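PDB 5CYL: fimbrial subunit CupB6 from Pseudomonas aeruginosa, which probably forms the adhesive tip of a chaperone-usher pilus, where it would mediate attachment of the bacterium during biofilm formation. Local coordinates for residues V23-S28 and C248-K253; P70-T75 and V128-P133. One frame throughout, in Å; residues are numbered along the deposited sequence.

Contact 1: residues V23-S28 and C248-K253; sequences VNELTS and CAALAK
The backbones of 23-28 and 248-253 come nearest at Thr27 and Ala250, whose CA atoms lie 5.3 Å apart; one is an irregular loop after strand 6-22, the other holds a type I beta turn from Ala249 to Ala252. That turn is closed by the bond from Ala252 N to Ala249 O, 3.0 Å long, and it projects its two middle residues at the loop. Ala250 points its methyl across: CB comes to 3.4 Å from Leu26 O, and the carboxylate of Glu25 approaches the same methyl with OE2 at 3.7 Å. Thr27 flanks it through CA, 3.9 Å from Ala250 CB. The next residue, Leu251, starts off along the interface and reaches across it with both branches. Its CD2 meets CD2 of Leu26 at 3.4 Å, the two leucine side chains crossing at about a right angle, with Leu251 CD2 set against both CD2 and the branch carbon CG of Leu26. Leu26 takes part in this with CG swung beside its own carbonyl carbon, opposite the backbone N (chi1 -163°). The other branch of Leu251, CD1, lies against the main chain where Thr27 passes into Ser28, 4.0 Å from Thr27 C. No hydrogen bond links the segments; Thr27 OG1 makes a weak one within its own loop, to Leu26 O. Leu26 also packs on Leu136 and Ile205. Arg307 bonds to Ala252 O, and the Cys248-Cys209 disulfide ties down the chain just before the turn. The arrangement exemplifies a small, mainly van der Waals interface between two beta domains in tandem: a loop of the N-terminal domain rests on a turn of the C-terminal fimbrial domain, consistent with the two-domain plan of chaperone-usher tip adhesins.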
ATOM      1  N   VAL A  23      -7.994  12.027   1.196  1.00 45.16           N
ATOM      2  CA  VAL A  23      -9.265  12.220   1.860  1.00 45.18           C
ATOM      3  C   VAL A  23      -9.218  11.545   3.235  1.00 45.25           C
ATOM      4  O   VAL A  23      -9.668  12.080   4.212  1.00 49.79           O
ATOM      5  CB  VAL A  23     -10.422  11.637   1.031  1.00 45.08           C
ATOM      6  CG1 VAL A  23     -11.751  11.954   1.692  1.00 45.76           C
ATOM      7  CG2 VAL A  23     -10.386  12.175  -0.382  1.00 42.04           C
ATOM      8  N   ASN A  24      -8.685  10.352   3.254  1.00 47.68           N
ATOM      9  CA  ASN A  24      -8.578   9.514   4.466  1.00 49.39           C
ATOM     10  C   ASN A  24      -7.238   8.818   4.513  1.00 54.64           C
ATOM     11  O   ASN A  24      -6.630   8.562   3.474  1.00 64.71           O
ATOM     12  CB  ASN A  24      -9.684   8.463   4.516  1.00 44.34           C
ATOM     13  CG  ASN A  24     -11.056   9.078   4.779  1.00 46.41           C
ATOM     14  OD1 ASN A  24     -11.243   9.766   5.754  1.00 49.26           O
ATOM     15  ND2 ASN A  24     -12.024   8.823   3.901  1.00 47.34           N
ATOM     16  N   GLU A  25      -6.750   8.536   5.716  1.00 54.17           N
ATOM     17  CA  GLU A  25      -5.468   7.848   5.884  1.00 57.10           C
ATOM     18  C   GLU A  25      -5.645   6.360   5.952  1.00 52.17           C
ATOM     19  O   GLU A  25      -6.455   5.896   6.671  1.00 45.17           O
ATOM     20  CB  GLU A  25      -4.754   8.282   7.158  1.00 65.87           C
ATOM     21  CG  GLU A  25      -3.256   8.041   7.114  1.00 84.40           C
ATOM     22  CD  GLU A  25      -2.670   7.230   8.286  1.00 96.75           C
ATOM     23  OE1 GLU A  25      -2.701   7.699   9.438  1.00104.24           O
ATOM     24  OE2 GLU A  25      -2.114   6.135   8.046  1.00 99.01           O
ATOM     25  N   LEU A  26      -4.885   5.614   5.172  1.00 56.24           N
ATOM     26  CA  LEU A  26      -4.968   4.156   5.246  1.00 54.09           C
ATOM     27  C   LEU A  26      -4.438   3.675   6.603  1.00 54.79           C
ATOM     28  O   LEU A  26      -3.417   4.155   7.078  1.00 60.24           O
ATOM     29  CB  LEU A  26      -4.215   3.544   4.099  1.00 44.87           C
ATOM     30  CG  LEU A  26      -4.500   2.095   3.768  1.00 44.38           C
ATOM     31  CD1 LEU A  26      -5.990   1.824   3.706  1.00 45.48           C
ATOM     32  CD2 LEU A  26      -3.824   1.736   2.451  1.00 42.78           C
ATOM     33  N   THR A  27      -5.175   2.757   7.212  1.00 49.61           N
ATOM     34  CA  THR A  27      -4.884   2.266   8.554  1.00 44.17           C
ATOM     35  C   THR A  27      -5.461   0.891   8.686  1.00 42.79           C
ATOM     36  O   THR A  27      -6.229   0.492   7.842  1.00 49.29           O
ATOM     37  CB  THR A  27      -5.543   3.239   9.529  1.00 44.25           C
ATOM     38  OG1 THR A  27      -4.624   4.301   9.725  1.00 43.38           O
ATOM     39  CG2 THR A  27      -5.988   2.662  10.880  1.00 45.67           C
ATOM     40  N   SER A  28      -5.055   0.142   9.693  1.00 41.19           N
ATOM     41  CA  SER A  28      -5.636  -1.193   9.904  1.00 43.92           C
ATOM     42  C   SER A  28      -7.102  -1.040  10.247  1.00 46.47           C
ATOM     43  O   SER A  28      -7.920  -1.906   9.955  1.00 49.01           O
ATOM     44  CB  SER A  28      -4.932  -1.879  11.045  1.00 47.52           C
ATOM     45  OG  SER A  28      -3.711  -1.188  11.356  1.00 56.71           O
ATOM     46  N   CYS A 248       6.781   3.518  12.203  1.00 48.34           N
ATOM     47  CA  CYS A 248       6.294   2.574  11.211  1.00 46.91           C
ATOM     48  C   CYS A 248       5.100   3.116  10.467  1.00 43.43           C
ATOM     49  O   CYS A 248       4.188   3.674  11.061  1.00 41.66           O
ATOM     50  CB  CYS A 248       5.836   1.299  11.916  1.00 47.89           C
ATOM     51  SG  CYS A 248       7.218   0.340  12.574  1.00 52.15           S
ATOM     52  N   ALA A 249       5.066   2.885   9.165  1.00 40.83           N
ATOM     53  CA  ALA A 249       3.861   3.180   8.345  1.00 42.12           C
ATOM     54  C   ALA A 249       2.694   2.325   8.797  1.00 41.73           C
ATOM     55  O   ALA A 249       2.925   1.212   9.239  1.00 48.09           O
ATOM     56  CB  ALA A 249       4.151   2.922   6.869  1.00 41.87           C
ATOM     57  N   ALA A 250       1.459   2.807   8.670  1.00 39.93           N
ATOM     58  CA  ALA A 250       0.315   2.074   9.263  1.00 40.12           C
ATOM     59  C   ALA A 250       0.267   0.597   8.878  1.00 41.24           C
ATOM     60  O   ALA A 250      -0.045  -0.239   9.704  1.00 46.49           O
ATOM     61  CB  ALA A 250      -1.007   2.751   8.944  1.00 38.14           C
ATOM     62  N   LEU A 251       0.572   0.311   7.621  1.00 42.48           N
ATOM     63  CA  LEU A 251       0.447  -1.029   7.034  1.00 40.86           C
ATOM     64  C   LEU A 251       1.753  -1.801   6.949  1.00 42.89           C
ATOM     65  O   LEU A 251       1.793  -2.873   6.367  1.00 42.87           O
ATOM     66  CB  LEU A 251      -0.105  -0.892   5.624  1.00 39.88           C
ATOM     67  CG  LEU A 251      -1.564  -1.233   5.430  1.00 39.34           C
ATOM     68  CD1 LEU A 251      -2.442  -0.744   6.552  1.00 36.88           C
ATOM     69  CD2 LEU A 251      -1.995  -0.638   4.101  1.00 38.70           C
ATOM     70  N   ALA A 252       2.810  -1.239   7.524  1.00 45.01           N
ATOM     71  CA  ALA A 252       4.108  -1.939   7.629  1.00 43.74           C
ATOM     72  C   ALA A 252       3.930  -3.227   8.459  1.00 42.22           C
ATOM     73  O   ALA A 252       3.238  -3.225   9.497  1.00 45.49           O
ATOM     74  CB  ALA A 252       5.181  -1.028   8.225  1.00 40.69           C
ATOM     75  N   LYS A 253       4.544  -4.308   7.997  1.00 39.53           N
ATOM     76  CA  LYS A 253       4.504  -5.571   8.700  1.00 41.48           C
ATOM     77  C   LYS A 253       5.893  -6.128   8.626  1.00 40.02           C
ATOM     78  O   LYS A 253       6.100  -7.038   7.810  1.00 44.63           O
ATOM     79  CB  LYS A 253       3.493  -6.530   8.058  1.00 45.78           C
ATOM     80  CG  LYS A 253       2.037  -6.143   8.335  1.00 57.98           C
ATOM     81  CD  LYS A 253       1.153  -7.379   8.508  1.00 71.81           C
ATOM     82  CE  LYS A 253       1.311  -8.302   7.297  1.00 82.29           C
ATOM     83  NZ  LYS A 253       0.456  -9.525   7.340  1.00 84.07           N
TER

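Contact 2: residues P70-T75 and V128-P133; sequences PGPYGT and VLTVDP
Pro72, Tyr73 and Thr75 belong to a tight loop closed by a G1 beta bulge, and they pack on Val128 near the end of strand 118-129 and on Thr130 just past it. In the bulge Gly71 is matched by two residues, Gly74 and Thr75, instead of one: Gly71 N binds Thr75 O, while Gly74 N makes a weak bond back to Gly71 O. Gly74 adopts a positive phi of 65°, a conformation that glycine reaches easily. Across the contact, one methyl gathers most of the partners. Thr130 CG2 lies 3.6 Å from Pro72 CB, 3.7 Å from Thr75 OG1 and 3.9 Å from Tyr73 CD2. The proline ring crosses the threonine side chain at about a right angle, whereas Tyr73 and Thr75 each run past it in the opposite direction. The tyrosine takes the methyl at its edge, near the ring plane, and its CE2 sits 4.0 Å from Thr130 CA. With CG turned away from its own carbonyl carbon (chi1 -43°), Tyr73 brings this ring edge to Thr130, just past the strand. Deeper in, Thr75 CG2 meets Val128 CG2 at 3.8 Å, both residues being buried and pointing at each other. No hydrogen bond spans the two segments, so they are joined by van der Waals packing alone. Nearby, Arg86 of strand 83-90 touches Thr75 and Val128 and donates to Tyr73 O. The contact is plain packing within the N-terminal antiparallel beta domain: the bulged turn before strand 76-77 lies against the chain as it leaves strand 118-129.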
ATOM      1  N   PRO A  70     -20.419  -3.053 -12.677  1.00 40.22           N
ATOM      2  CA  PRO A  70     -19.453  -2.387 -11.828  1.00 38.78           C
ATOM      3  C   PRO A  70     -18.977  -3.199 -10.625  1.00 40.62           C
ATOM      4  O   PRO A  70     -19.567  -4.195 -10.274  1.00 40.79           O
ATOM      5  CB  PRO A  70     -20.200  -1.160 -11.346  1.00 35.90           C
ATOM      6  CG  PRO A  70     -21.592  -1.626 -11.262  1.00 38.93           C
ATOM      7  CD  PRO A  70     -21.764  -2.518 -12.452  1.00 40.13           C
ATOM      8  N   GLY A  71     -17.872  -2.739 -10.041  1.00 41.68           N
ATOM      9  CA  GLY A  71     -17.200  -3.425  -8.946  1.00 41.21           C
ATOM     10  C   GLY A  71     -17.762  -2.948  -7.625  1.00 45.18           C
ATOM     11  O   GLY A  71     -18.718  -2.145  -7.622  1.00 50.33           O
ATOM     12  N   PRO A  72     -17.202  -3.443  -6.502  1.00 42.08           N
ATOM     13  CA  PRO A  72     -17.571  -2.883  -5.221  1.00 39.67           C
ATOM     14  C   PRO A  72     -17.570  -1.379  -5.178  1.00 39.83           C
ATOM     15  O   PRO A  72     -16.644  -0.744  -5.631  1.00 40.95           O
ATOM     16  CB  PRO A  72     -16.471  -3.372  -4.308  1.00 39.05           C
ATOM     17  CG  PRO A  72     -15.983  -4.620  -4.889  1.00 35.35           C
ATOM     18  CD  PRO A  72     -16.233  -4.554  -6.362  1.00 36.42           C
ATOM     19  N   TYR A  73     -18.605  -0.815  -4.577  1.00 44.21           N
ATOM     20  CA  TYR A  73     -18.735   0.660  -4.375  1.00 47.10           C
ATOM     21  C   TYR A  73     -18.678   1.480  -5.660  1.00 44.83           C
ATOM     22  O   TYR A  73     -18.136   2.588  -5.689  1.00 46.35           O
ATOM     23  CB  TYR A  73     -17.714   1.153  -3.342  1.00 52.83           C
ATOM     24  CG  TYR A  73     -17.647   0.209  -2.173  1.00 58.05           C
ATOM     25  CD1 TYR A  73     -18.586   0.284  -1.140  1.00 55.99           C
ATOM     26  CD2 TYR A  73     -16.663  -0.783  -2.107  1.00 60.52           C
ATOM     27  CE1 TYR A  73     -18.526  -0.573  -0.060  1.00 58.03           C
ATOM     28  CE2 TYR A  73     -16.603  -1.656  -1.028  1.00 62.32           C
ATOM     29  CZ  TYR A  73     -17.547  -1.556  -0.016  1.00 61.04           C
ATOM     30  OH  TYR A  73     -17.464  -2.402   1.063  1.00 65.55           O
ATOM     31  N   GLY A  74     -19.234   0.903  -6.712  1.00 41.72           N
ATOM     32  CA  GLY A  74     -19.346   1.572  -7.997  1.00 40.83           C
ATOM     33  C   GLY A  74     -17.983   1.833  -8.591  1.00 41.66           C
ATOM     34  O   GLY A  74     -17.773   2.812  -9.313  1.00 46.28           O
ATOM     35  N   THR A  75     -17.060   0.923  -8.334  1.00 39.73           N
ATOM     36  CA  THR A  75     -15.698   1.084  -8.853  1.00 38.32           C
ATOM     37  C   THR A  75     -15.375   0.124  -9.983  1.00 34.99           C
ATOM     38  O   THR A  75     -16.034  -0.897 -10.130  1.00 34.34           O
ATOM     39  CB  THR A  75     -14.646   0.951  -7.735  1.00 36.46           C
ATOM     40  OG1 THR A  75     -14.843  -0.277  -7.046  1.00 39.51           O
ATOM     41  CG2 THR A  75     -14.784   2.107  -6.745  1.00 36.50           C
ATOM     42  N   VAL A 128     -10.767   4.139  -4.051  1.00 30.43           N
ATOM     43  CA  VAL A 128     -11.589   3.569  -2.954  1.00 31.84           C
ATOM     44  C   VAL A 128     -11.065   2.223  -2.472  1.00 35.30           C
ATOM     45  O   VAL A 128     -10.655   1.384  -3.297  1.00 38.99           O
ATOM     46  CB  VAL A 128     -13.039   3.339  -3.405  1.00 30.05           C
ATOM     47  CG1 VAL A 128     -13.933   3.056  -2.232  1.00 29.15           C
ATOM     48  CG2 VAL A 128     -13.555   4.564  -4.131  1.00 30.36           C
ATOM     49  N   LEU A 129     -11.104   1.975  -1.169  1.00 33.77           N
ATOM     50  CA  LEU A 129     -10.677   0.688  -0.647  1.00 34.03           C
ATOM     51  C   LEU A 129     -11.825  -0.314  -0.707  1.00 35.50           C
ATOM     52  O   LEU A 129     -12.827  -0.168  -0.016  1.00 36.22           O
ATOM     53  CB  LEU A 129     -10.161   0.845   0.786  1.00 35.04           C
ATOM     54  CG  LEU A 129      -9.892  -0.447   1.575  1.00 35.83           C
ATOM     55  CD1 LEU A 129      -8.633  -1.118   1.094  1.00 39.11           C
ATOM     56  CD2 LEU A 129      -9.797  -0.138   3.057  1.00 36.10           C
ATOM     57  N   THR A 130     -11.662  -1.335  -1.538  1.00 34.49           N
ATOM     58  CA  THR A 130     -12.680  -2.385  -1.703  1.00 36.91           C
ATOM     59  C   THR A 130     -12.456  -3.630  -0.828  1.00 38.84           C
ATOM     60  O   THR A 130     -13.269  -4.552  -0.829  1.00 41.27           O
ATOM     61  CB  THR A 130     -12.802  -2.818  -3.175  1.00 40.04           C
ATOM     62  OG1 THR A 130     -11.502  -3.178  -3.684  1.00 44.38           O
ATOM     63  CG2 THR A 130     -13.360  -1.683  -4.018  1.00 39.30           C
ATOM     64  N   VAL A 131     -11.364  -3.637  -0.076  1.00 39.05           N
ATOM     65  CA  VAL A 131     -11.024  -4.770   0.803  1.00 37.13           C
ATOM     66  C   VAL A 131     -10.454  -4.276   2.133  1.00 39.69           C
ATOM     67  O   VAL A 131     -10.074  -3.135   2.243  1.00 40.90           O
ATOM     68  CB  VAL A 131     -10.017  -5.738   0.139  1.00 35.08           C
ATOM     69  CG1 VAL A 131     -10.567  -6.258  -1.176  1.00 31.33           C
ATOM     70  CG2 VAL A 131      -8.661  -5.059  -0.063  1.00 30.47           C
ATOM     71  N   ASP A 132     -10.438  -5.163   3.126  1.00 41.15           N
ATOM     72  CA  ASP A 132      -9.858  -4.860   4.431  1.00 44.38           C
ATOM     73  C   ASP A 132      -8.370  -4.581   4.287  1.00 44.21           C
ATOM     74  O   ASP A 132      -7.718  -5.182   3.421  1.00 44.58           O
ATOM     75  CB  ASP A 132     -10.095  -6.008   5.388  1.00 51.49           C
ATOM     76  CG  ASP A 132     -11.568  -6.134   5.791  1.00 63.47           C
ATOM     77  OD1 ASP A 132     -12.153  -5.133   6.274  1.00 72.49           O
ATOM     78  OD2 ASP A 132     -12.151  -7.225   5.600  1.00 65.98           O
ATOM     79  N   PRO A 133      -7.816  -3.638   5.088  1.00 44.89           N
ATOM     80  CA  PRO A 133      -6.403  -3.290   4.819  1.00 48.91           C
ATOM     81  C   PRO A 133      -5.410  -4.453   4.863  1.00 58.86           C
ATOM     82  O   PRO A 133      -4.459  -4.477   4.102  1.00 72.38           O
ATOM     83  CB  PRO A 133      -6.074  -2.267   5.918  1.00 44.76           C
ATOM     84  CG  PRO A 133      -7.376  -1.640   6.231  1.00 42.62           C
ATOM     85  CD  PRO A 133      -8.278  -2.846   6.267  1.00 42.88           C
TER

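Contact 2 is nested along the chain inside the long loop that contact 1 closes: residues 70-75 and 128-133 both fall between 23-28 and 248-253. The centres of the two contacts are about 17 Å apart, yet they touch, because Pro133, beyond the end of strand 118-129, brings its CB to 4.0 Å from Leu251 CD1. Strand 118-129 pairs with strand 35-50, which follows loop 23-28, so one side of contact 1 and one of contact 2 lie in chain joined to the same N-terminal sheet. Contact 2 is internal to the N-terminal domain, whereas contact 1 crosses to the C-terminal fimbrial domain; the chain leaving contact 2 thereby contributes to the junction between the domains.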